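Local coordinates for protein fructose-bisphosphate aldolase (Slackia heliotrinireducens, PDB 4MOZ) that belongs to the DeoC/LacD family of aldolases, built on a TIM barrel of eight parallel strands closed into a ring, at residues Q32-L37 with I291-Y296; P2-D7 with N26-T31; R36-A41 with G75-M80. All coordinates share one frame; numbering follows the deposited sequence. Where two conformers were deposited one is given.

Overall arrangement
From the N terminus, residues 2-7 fold back on helix 20-30 in contact 2, closing a short loop of 18 residues. The chain then leaves this helix through 32-37, which meets the C-terminal part of helix 278-294 in contact 1 and so closes a loop of 253 residues spanning the eight barrel strands. Contact 3, pairing strand 37-41 with strand 79-82, starts from the same stretch as contact 1, sharing Arg36 and Leu37, and closes a much shorter loop within its span. Contact 2 comes before both and crosses neither. The three adjoin in space: Gly33 O probably bonds Ile4 N, joining contacts 1 and 2, and Gln32 NE2 probably bonds Cys77 O, joining contacts 1 and 3.

Contact 1: Q32-L37 with I291-Y296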
loop_
_atom_site.group_PDB
_atom_site.type_symbol
_atom_site.label_atom_id
_atom_site.label_comp_id
_atom_site.label_asym_id
_atom_site.label_seq_id
_atom_site.Cartn_x
_atom_site.Cartn_y
_atom_site.Cartn_z
ATOM N N GLN C 32 30.409 -6.653 -23.923
ATOM C CA GLN C 32 31.490 -7.488 -24.458
ATOM C C GLN C 32 32.786 -6.690 -24.645
ATOM O O GLN C 32 33.524 -6.893 -25.608
ATOM C CB GLN C 32 31.059 -8.183 -25.761
ATOM C CG GLN C 32 29.816 -9.062 -25.635
ATOM C CD GLN C 32 30.062 -10.366 -24.891
ATOM O OE1 GLN C 32 31.113 -10.569 -24.278
ATOM N NE2 GLN C 32 29.082 -11.260 -24.942
ATOM N N GLY C 33 33.046 -5.778 -23.711
ATOM C CA GLY C 33 34.251 -4.954 -23.731
ATOM C C GLY C 33 34.289 -3.920 -24.842
ATOM O O GLY C 33 35.364 -3.442 -25.204
ATOM N N THR C 34 33.121 -3.566 -25.376
ATOM C CA THR C 34 33.041 -2.632 -26.498
ATOM C C THR C 34 32.386 -1.294 -26.158
ATOM O O THR C 34 32.584 -0.311 -26.868
ATOM C CB THR C 34 32.266 -3.226 -27.691
ATOM O OG1 THR C 34 30.858 -3.222 -27.409
ATOM C CG2 THR C 34 32.743 -4.641 -28.013
ATOM N N GLY C 35 31.591 -1.262 -25.092
ATOM C CA GLY C 35 30.794 -0.079 -24.762
ATOM C C GLY C 35 29.470 -0.052 -25.508
ATOM O O GLY C 35 28.686 0.883 -25.357
ATOM N N ARG C 36 29.222 -1.079 -26.316
ATOM C CA ARG C 36 27.990 -1.191 -27.097
ATOM C C ARG C 36 27.147 -2.352 -26.575
ATOM O O ARG C 36 27.683 -3.406 -26.230
ATOM C CB ARG C 36 28.314 -1.415 -28.577
ATOM C CG ARG C 36 29.046 -0.269 -29.262
ATOM C CD ARG C 36 28.129 0.513 -30.191
ATOM N NE ARG C 36 28.888 1.443 -31.027
ATOM C CZ ARG C 36 29.349 1.174 -32.247
ATOM N NH1 ARG C 36 29.130 -0.009 -32.815
ATOM N NH2 ARG C 36 30.031 2.098 -32.906
ATOM N N LEU C 37 25.832 -2.169 -26.527
ATOM C CA LEU C 37 24.962 -3.209 -25.985
ATOM C C LEU C 37 24.153 -3.930 -27.053
ATOM O O LEU C 37 23.272 -3.338 -27.685
ATOM C CB LEU C 37 24.025 -2.649 -24.903
ATOM C CG LEU C 37 23.096 -3.662 -24.210
ATOM C CD1 LEU C 37 23.885 -4.660 -23.374
ATOM C CD2 LEU C 37 22.052 -2.958 -23.357
ATOM N N ILE C 291 27.901 -6.024 -36.568
ATOM C CA ILE C 291 27.679 -4.584 -36.705
ATOM C C ILE C 291 27.912 -3.874 -35.371
ATOM O O ILE C 291 28.692 -2.926 -35.296
ATOM C CB ILE C 291 26.262 -4.259 -37.225
ATOM C CG1 ILE C 291 26.114 -4.720 -38.678
ATOM C CG2 ILE C 291 25.968 -2.767 -37.101
ATOM C CD1 ILE C 291 24.697 -4.658 -39.211
ATOM N N THR C 292 27.257 -4.370 -34.324
ATOM C CA THR C 292 27.191 -3.692 -33.033
ATOM C C THR C 292 28.515 -3.698 -32.272
ATOM O O THR C 292 28.931 -2.673 -31.736
ATOM C CB THR C 292 26.074 -4.306 -32.170
ATOM O OG1 THR C 292 24.870 -4.369 -32.944
ATOM C CG2 THR C 292 25.823 -3.488 -30.908
ATOM N N LEU C 293 29.175 -4.851 -32.236
ATOM C CA LEU C 293 30.391 -5.017 -31.437
ATOM C C LEU C 293 31.696 -4.880 -32.233
ATOM O O LEU C 293 32.722 -4.472 -31.676
ATOM C CB LEU C 293 30.362 -6.364 -30.701
ATOM C CG LEU C 293 29.086 -6.695 -29.914
ATOM C CD1 LEU C 293 29.074 -8.153 -29.472
ATOM C CD2 LEU C 293 28.911 -5.765 -28.722
ATOM N N ALA C 294 31.648 -5.215 -33.524
ATOM C CA ALA C 294 32.856 -5.278 -34.361
ATOM C C ALA C 294 32.883 -4.311 -35.556
ATOM O O ALA C 294 33.821 -4.339 -36.354
ATOM C CB ALA C 294 33.102 -6.710 -34.822
ATOM N N ASP C 295 31.854 -3.475 -35.683
ATOM C CA ASP C 295 31.834 -2.366 -36.654
ATOM C C ASP C 295 31.676 -2.751 -38.131
ATOM O O ASP C 295 31.930 -1.923 -39.016
ATOM C CB ASP C 295 33.072 -1.475 -36.476
ATOM C CG ASP C 295 33.194 -0.924 -35.070
ATOM O OD1 ASP C 295 32.334 -0.110 -34.678
ATOM O OD2 ASP C 295 34.146 -1.318 -34.356
ATOM N N TYR C 296 31.253 -3.985 -38.402
ATOM C CA TYR C 296 31.041 -4.448 -39.780
ATOM C C TYR C 296 30.163 -3.503 -40.591
ATOM O O TYR C 296 29.239 -2.886 -40.052
ATOM C CB TYR C 296 30.375 -5.826 -39.798
ATOM C CG TYR C 296 31.290 -7.019 -39.624
ATOM C CD1 TYR C 296 32.340 -7.002 -38.703
ATOM C CD2 TYR C 296 31.073 -8.189 -40.353
ATOM C CE1 TYR C 296 33.163 -8.104 -38.534
ATOM C CE2 TYR C 296 31.887 -9.299 -40.186
ATOM C CZ TYR C 296 32.931 -9.250 -39.278
ATOM O OH TYR C 296 33.744 -10.346 -39.106
#
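The backbones of Thr34 and Leu293 approach to 6.1 Å between CA atoms, where the irregular link from helix 20-30 to strand 37-41 passes the C-terminal part of helix 278-294. That link starts with a Schellman motif, in which Gln32, at positive phi, is the C-prime residue, and continues into an ST turn: Thr34 OG1 accepts from Arg36 N at 2.9 Å while also bonding Thr31 O. Thr34 and Leu293 cross at about a right angle, with Leu293 CD2 3.5 Å from Thr34 OG1, and the methyl CG2 of Thr34 lying near Leu293 CB and O. The other Leu293 branch, CD1, stands 4.0 Å from Gln32 CG, while the Gln32 amide leads elsewhere and gives its NE2 to Cys77 O. Arg36 lies alongside this part of the helix: CB, CG and CD all pass within 3.6 Å of Thr292 O, and a bend at chi2 (-106°), far from a staggered value, lets the chain curl round this carbonyl. NH1 then bonds Thr292 O at 2.9 Å, but the N-H...O angle is only 136° and the oxygen sits 24° out of the guanidinium plane, so the bond is bent. NH2 makes a long salt bridge, 3.6 Å to Asp295 OD1, with the two planes nearly perpendicular; that oxygen also bonds Tyr260 OH. Thr292 itself sends CG2 to 4.0 Å from Arg36 CB, whereas its OG1 bonds Asn267 and Ile288. The chemistry implies that the cationic end of Arg36 satisfies a carbonyl near the C-terminal end of the helix, where it would probably also be favoured by the helix dipole, while the carboxylate of Asp295 adds a weaker attraction and Leu293 CD2 shields the Thr34 turn and the Arg36 carbonyl.

Contact 2: P2-D7 with N26-T31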
loop_
_atom_site.group_PDB
_atom_site.type_symbol
_atom_site.label_atom_id
_atom_site.label_comp_id
_atom_site.label_asym_id
_atom_site.label_seq_id
_atom_site.Cartn_x
_atom_site.Cartn_y
_atom_site.Cartn_z
ATOM N N PRO C 2 33.674 -1.688 -31.577
ATOM C CA PRO C 2 34.715 -0.923 -30.891
ATOM C C PRO C 2 35.371 -1.727 -29.775
ATOM O O PRO C 2 35.075 -2.909 -29.597
ATOM C CB PRO C 2 33.946 0.261 -30.276
ATOM C CG PRO C 2 32.645 0.317 -30.998
ATOM C CD PRO C 2 32.339 -1.095 -31.398
ATOM N N LYS C 3 36.265 -1.077 -29.041
ATOM C CA LYS C 3 36.829 -1.642 -27.829
ATOM C C LYS C 3 37.040 -0.550 -26.793
ATOM O O LYS C 3 37.498 0.545 -27.121
ATOM C CB LYS C 3 38.148 -2.353 -28.120
ATOM C CG LYS C 3 38.751 -3.041 -26.907
ATOM C CD LYS C 3 39.955 -3.885 -27.282
ATOM C CE LYS C 3 40.714 -4.321 -26.042
ATOM N NZ LYS C 3 41.582 -3.229 -25.522
ATOM N N ILE C 4 36.687 -0.855 -25.548
ATOM C CA ILE C 4 36.967 0.017 -24.414
ATOM C C ILE C 4 37.758 -0.770 -23.368
ATOM O O ILE C 4 37.697 -2.001 -23.328
ATOM C CB ILE C 4 35.674 0.590 -23.783
ATOM C CG1 ILE C 4 34.714 -0.536 -23.374
ATOM C CG2 ILE C 4 34.992 1.559 -24.744
ATOM C CD1 ILE C 4 33.732 -0.163 -22.280
ATOM N N THR C 5 38.514 -0.058 -22.542
ATOM C CA THR C 5 39.195 -0.667 -21.404
ATOM C C THR C 5 38.376 -0.400 -20.142
ATOM O O THR C 5 37.443 0.409 -20.164
ATOM C CB THR C 5 40.613 -0.098 -21.222
ATOM O OG1 THR C 5 40.542 1.329 -21.100
ATOM C CG2 THR C 5 41.497 -0.461 -22.413
ATOM N N ARG C 6 38.727 -1.076 -19.049
ATOM C CA ARG C 6 38.045 -0.888 -17.770
ATOM C C ARG C 6 38.039 0.577 -17.335
ATOM O O ARG C 6 37.002 1.095 -16.921
ATOM C CB ARG C 6 38.678 -1.754 -16.684
ATOM C CG ARG C 6 38.461 -3.245 -16.869
ATOM C CD ARG C 6 39.060 -4.025 -15.711
ATOM N NE ARG C 6 38.337 -3.817 -14.454
ATOM C CZ ARG C 6 37.283 -4.531 -14.062
ATOM N NH1 ARG C 6 36.805 -5.502 -14.831
ATOM N NH2 ARG C 6 36.697 -4.268 -12.900
ATOM N N ASP C 7 39.191 1.238 -17.459
ATOM C CA ASP C 7 39.348 2.649 -17.080
ATOM C C ASP C 7 38.443 3.611 -17.853
ATOM O O ASP C 7 38.174 4.719 -17.394
ATOM C CB ASP C 7 40.811 3.084 -17.227
ATOM C CG ASP C 7 41.725 2.436 -16.194
ATOM O OD1 ASP C 7 41.327 1.435 -15.557
ATOM O OD2 ASP C 7 42.859 2.928 -16.020
ATOM N N ASN C 26 30.512 -5.974 -14.785
ATOM C CA ASN C 26 29.209 -6.184 -15.421
ATOM C C ASN C 26 29.001 -5.345 -16.675
ATOM O O ASN C 26 28.388 -5.804 -17.645
ATOM C CB ASN C 26 28.076 -5.962 -14.417
ATOM C CG ASN C 26 27.988 -7.074 -13.384
ATOM O OD1 ASN C 26 28.203 -8.249 -13.697
ATOM N ND2 ASN C 26 27.664 -6.710 -12.146
ATOM N N TYR C 27 29.519 -4.120 -16.652
ATOM C CA TYR C 27 29.462 -3.247 -17.815
ATOM C C TYR C 27 30.313 -3.812 -18.959
ATOM O O TYR C 27 29.893 -3.797 -20.120
ATOM C CB TYR C 27 29.930 -1.844 -17.449
ATOM C CG TYR C 27 29.496 -0.793 -18.438
ATOM C CD1 TYR C 27 30.233 -0.543 -19.595
ATOM C CD2 TYR C 27 28.345 -0.039 -18.213
ATOM C CE1 TYR C 27 29.831 0.428 -20.502
ATOM C CE2 TYR C 27 27.936 0.931 -19.110
ATOM C CZ TYR C 27 28.679 1.160 -20.249
ATOM O OH TYR C 27 28.269 2.121 -21.139
HETATM N N MSE C 28 31.500 -4.315 -18.618
HETATM C CA MSE C 28 32.387 -4.959 -19.594
HETATM C C MSE C 28 31.766 -6.234 -20.166
HETATM O O MSE C 28 31.811 -6.453 -21.374
HETATM C CB MSE C 28 33.762 -5.265 -18.984
HETATM C CG MSE C 28 34.589 -4.033 -18.633
HETATM SE SE MSE C 28 35.187 -3.019 -20.197
HETATM C CE MSE C 28 36.657 -4.182 -20.756
ATOM N N LYS C 29 31.184 -7.066 -19.302
ATOM C CA LYS C 29 30.507 -8.281 -19.749
ATOM C C LYS C 29 29.344 -7.949 -20.684
ATOM O O LYS C 29 29.264 -8.472 -21.796
ATOM C CB LYS C 29 29.995 -9.089 -18.563
ATOM C CG LYS C 29 31.034 -9.930 -17.845
ATOM C CD LYS C 29 30.350 -10.691 -16.721
ATOM C CE LYS C 29 31.329 -11.209 -15.686
ATOM N NZ LYS C 29 30.576 -11.790 -14.538
ATOM N N ALA C 30 28.461 -7.062 -20.232
ATOM C CA ALA C 30 27.245 -6.720 -20.974
ATOM C C ALA C 30 27.537 -6.160 -22.357
ATOM O O ALA C 30 26.831 -6.473 -23.316
ATOM C CB ALA C 30 26.393 -5.745 -20.182
ATOM N N THR C 31 28.576 -5.334 -22.452
ATOM C CA THR C 31 28.956 -4.707 -23.720
ATOM C C THR C 31 30.063 -5.480 -24.452
ATOM O O THR C 31 30.583 -5.023 -25.477
ATOM C CB THR C 31 29.394 -3.241 -23.519
ATOM O OG1 THR C 31 30.558 -3.196 -22.685
ATOM C CG2 THR C 31 28.277 -2.411 -22.884
#
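An N-terminal extension crosses the outer side of helix 20-30, the helix that precedes the first strand of the TIM barrel, and the joint rests on Ile4 and the selenomethionine Met28. Nearest approach of the backbones is at Arg6 and Met28, whose CA atoms are 7.2 Å apart; the side-chain contacts of Ile4 with Met28 and Tyr27 are apolar. The Ile4 and Met28 side chains run antiparallel alongside one another. CD1 of Ile4 lies 3.8 Å from Met28 SE, and CG1 is only slightly farther away. The Ile4 chi1 of 56° places CG1 between its backbone N and carbonyl carbon, sending CD1 in toward the helix. Met28 is bent at both chi2 and chi3, a curl that brings its methyl CE against the backbone of residues 4-6, 3.5 Å from Ile4 O and 4.1 Å from Arg6 N. The same Ile4 CD1 also meets the edge of the Tyr27 ring, with Tyr27 CE1 4.3 Å from Ile4 CD1, near the ring plane. Arg6 contributes through its aliphatic part, CG standing 4.3 Å from Met28 CG, while its guanidinium continues along the helix to form salt bridges with Asp25 and Glu21, one turn and two turns back from Met28. Arg6 is thus tied by charge to helix 20-30, and Ile4 by a backbone hydrogen bond to Gly33. Close to Ile4 CD1 the helix ends with a doubly used acceptor: Tyr27 O receives Thr31 OG1 at 2.7 Å and Thr31 N at 3.1 Å, from opposite faces of its carbonyl plane.

Contact 3: R36-A41 with G75-M80; sequences RLMLFA and GVCGVM
Leu39 and Val79, and next to them Phe40 and Met80, are the bridge pairs that join the first two parallel strands of the TIM barrel, neighbours in a beta-alpha-beta unit whose connection includes helix 66-74. The tight part is the face carrying Leu37, Leu39 and Val79, all buried. Val79 CG2, set between its own backbone N and carbonyl carbon, sits 3.8 Å from Leu39 CG and 4.0 Å from Leu37 CD1, so it wedges against both leucines; helix 20-30 adds Ala30 against Val79. On the other face, Cys77 SG makes an oblique sulfur-aromatic contact, 5.0 Å from the centroid of the Phe40 ring and 3.9 Å from Phe40 CB, while Phe40 packs on Ile71 and Met80 on Leu68 of helix 66-74. The more exposed side is the approach of residues 75-77: Val76 and Cys77 are partly exposed, and Val76 CB points away from strand 37-41. Buried Met38, a selenomethionine bent at chi2 (-67°) and backed by helix 278-294, reaches out to them, its SE 3.8 Å from Cys77 CA. In the parallel-strand pairing, Met38 O takes Val79 N at 3.1 Å and, weakly, Gly78 N; one step on, Phe40 N bonds Val79 O at 2.8 Å, almost straight at 168°.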
loop_
_atom_site.group_PDB
_atom_site.type_symbol
_atom_site.label_atom_id
_atom_site.label_comp_id
_atom_site.label_asym_id
_atom_site.label_seq_id
_atom_site.Cartn_x
_atom_site.Cartn_y
_atom_site.Cartn_z
ATOM N N ARG C 36 29.222 -1.079 -26.316
ATOM C CA ARG C 36 27.990 -1.191 -27.097
ATOM C C ARG C 36 27.147 -2.352 -26.575
ATOM O O ARG C 36 27.683 -3.406 -26.230
ATOM C CB ARG C 36 28.314 -1.415 -28.577
ATOM C CG ARG C 36 29.046 -0.269 -29.262
ATOM C CD ARG C 36 28.129 0.513 -30.191
ATOM N NE ARG C 36 28.888 1.443 -31.027
ATOM C CZ ARG C 36 29.349 1.174 -32.247
ATOM N NH1 ARG C 36 29.130 -0.009 -32.815
ATOM N NH2 ARG C 36 30.031 2.098 -32.906
ATOM N N LEU C 37 25.832 -2.169 -26.527
ATOM C CA LEU C 37 24.962 -3.209 -25.985
ATOM C C LEU C 37 24.153 -3.930 -27.053
ATOM O O LEU C 37 23.272 -3.338 -27.685
ATOM C CB LEU C 37 24.025 -2.649 -24.903
ATOM C CG LEU C 37 23.096 -3.662 -24.210
ATOM C CD1 LEU C 37 23.885 -4.660 -23.374
ATOM C CD2 LEU C 37 22.052 -2.958 -23.357
HETATM N N MSE C 38 24.466 -5.209 -27.242
HETATM C CA MSE C 38 23.653 -6.099 -28.066
HETATM C C MSE C 38 22.767 -6.894 -27.116
HETATM O O MSE C 38 23.242 -7.797 -26.424
HETATM C CB MSE C 38 24.537 -7.029 -28.909
HETATM C CG MSE C 38 23.799 -7.808 -29.994
HETATM SE SE MSE C 38 22.543 -9.144 -29.292
HETATM C CE MSE C 38 22.156 -10.108 -30.951
ATOM N N LEU C 39 21.484 -6.541 -27.073
ATOM C CA LEU C 39 20.533 -7.165 -26.155
ATOM C C LEU C 39 19.610 -8.147 -26.874
ATOM O O LEU C 39 18.900 -7.778 -27.814
ATOM C CB LEU C 39 19.718 -6.093 -25.411
ATOM C CG LEU C 39 18.726 -6.564 -24.335
ATOM C CD1 LEU C 39 18.658 -5.578 -23.179
ATOM C CD2 LEU C 39 17.332 -6.826 -24.901
ATOM N N PHE C 40 19.631 -9.395 -26.421
ATOM C CA PHE C 40 18.722 -10.418 -26.918
ATOM C C PHE C 40 17.518 -10.497 -25.972
ATOM O O PHE C 40 17.625 -10.978 -24.835
ATOM C CB PHE C 40 19.462 -11.756 -27.050
ATOM C CG PHE C 40 18.604 -12.911 -27.507
ATOM C CD1 PHE C 40 17.578 -12.733 -28.438
ATOM C CD2 PHE C 40 18.854 -14.196 -27.028
ATOM C CE1 PHE C 40 16.804 -13.802 -28.855
ATOM C CE2 PHE C 40 18.084 -15.276 -27.449
ATOM C CZ PHE C 40 17.058 -15.076 -28.363
ATOM N N ALA C 41 16.381 -9.992 -26.455
ATOM C CA ALA C 41 15.158 -9.901 -25.666
ATOM C C ALA C 41 14.363 -11.208 -25.687
ATOM O O ALA C 41 13.951 -11.685 -26.749
ATOM C CB ALA C 41 14.302 -8.736 -26.152
ATOM N N GLY C 75 24.821 -18.506 -30.310
ATOM C CA GLY C 75 25.006 -17.256 -31.031
ATOM C C GLY C 75 25.940 -16.329 -30.280
ATOM O O GLY C 75 26.568 -16.720 -29.297
ATOM N N VAL C 76 26.041 -15.095 -30.755
ATOM C CA VAL C 76 26.833 -14.081 -30.073
ATOM C C VAL C 76 25.889 -12.961 -29.673
ATOM O O VAL C 76 25.247 -12.343 -30.528
ATOM C CB VAL C 76 28.006 -13.550 -30.944
ATOM C CG1 VAL C 76 28.785 -12.466 -30.206
ATOM C CG2 VAL C 76 28.947 -14.682 -31.337
ATOM N N CYS C 77 25.790 -12.732 -28.365
ATOM C CA CYS C 77 24.927 -11.697 -27.798
ATOM C C CYS C 77 25.670 -10.992 -26.669
ATOM O O CYS C 77 26.624 -11.544 -26.116
ATOM C CB CYS C 77 23.633 -12.311 -27.244
ATOM S SG CYS C 77 22.749 -13.446 -28.345
ATOM N N GLY C 78 25.240 -9.775 -26.337
ATOM C CA GLY C 78 25.788 -9.047 -25.196
ATOM C C GLY C 78 25.135 -9.571 -23.935
ATOM O O GLY C 78 25.802 -10.169 -23.082
ATOM N N VAL C 79 23.824 -9.348 -23.826
ATOM C CA VAL C 79 23.021 -9.887 -22.728
ATOM C C VAL C 79 21.767 -10.607 -23.229
ATOM O O VAL C 79 21.218 -10.270 -24.286
ATOM C CB VAL C 79 22.585 -8.805 -21.700
ATOM C CG1 VAL C 79 23.789 -8.147 -21.040
ATOM C CG2 VAL C 79 21.672 -7.763 -22.334
HETATM N N MSE C 80 21.340 -11.614 -22.475
HETATM C CA MSE C 80 20.031 -12.204 -22.676
HETATM C C MSE C 80 19.119 -11.673 -21.589
HETATM O O MSE C 80 19.380 -11.869 -20.400
HETATM C CB MSE C 80 20.096 -13.725 -22.606
HETATM C CG MSE C 80 18.742 -14.384 -22.789
HETATM SE SE MSE C 80 18.813 -16.279 -22.408
HETATM C CE MSE C 80 16.930 -16.716 -22.636
#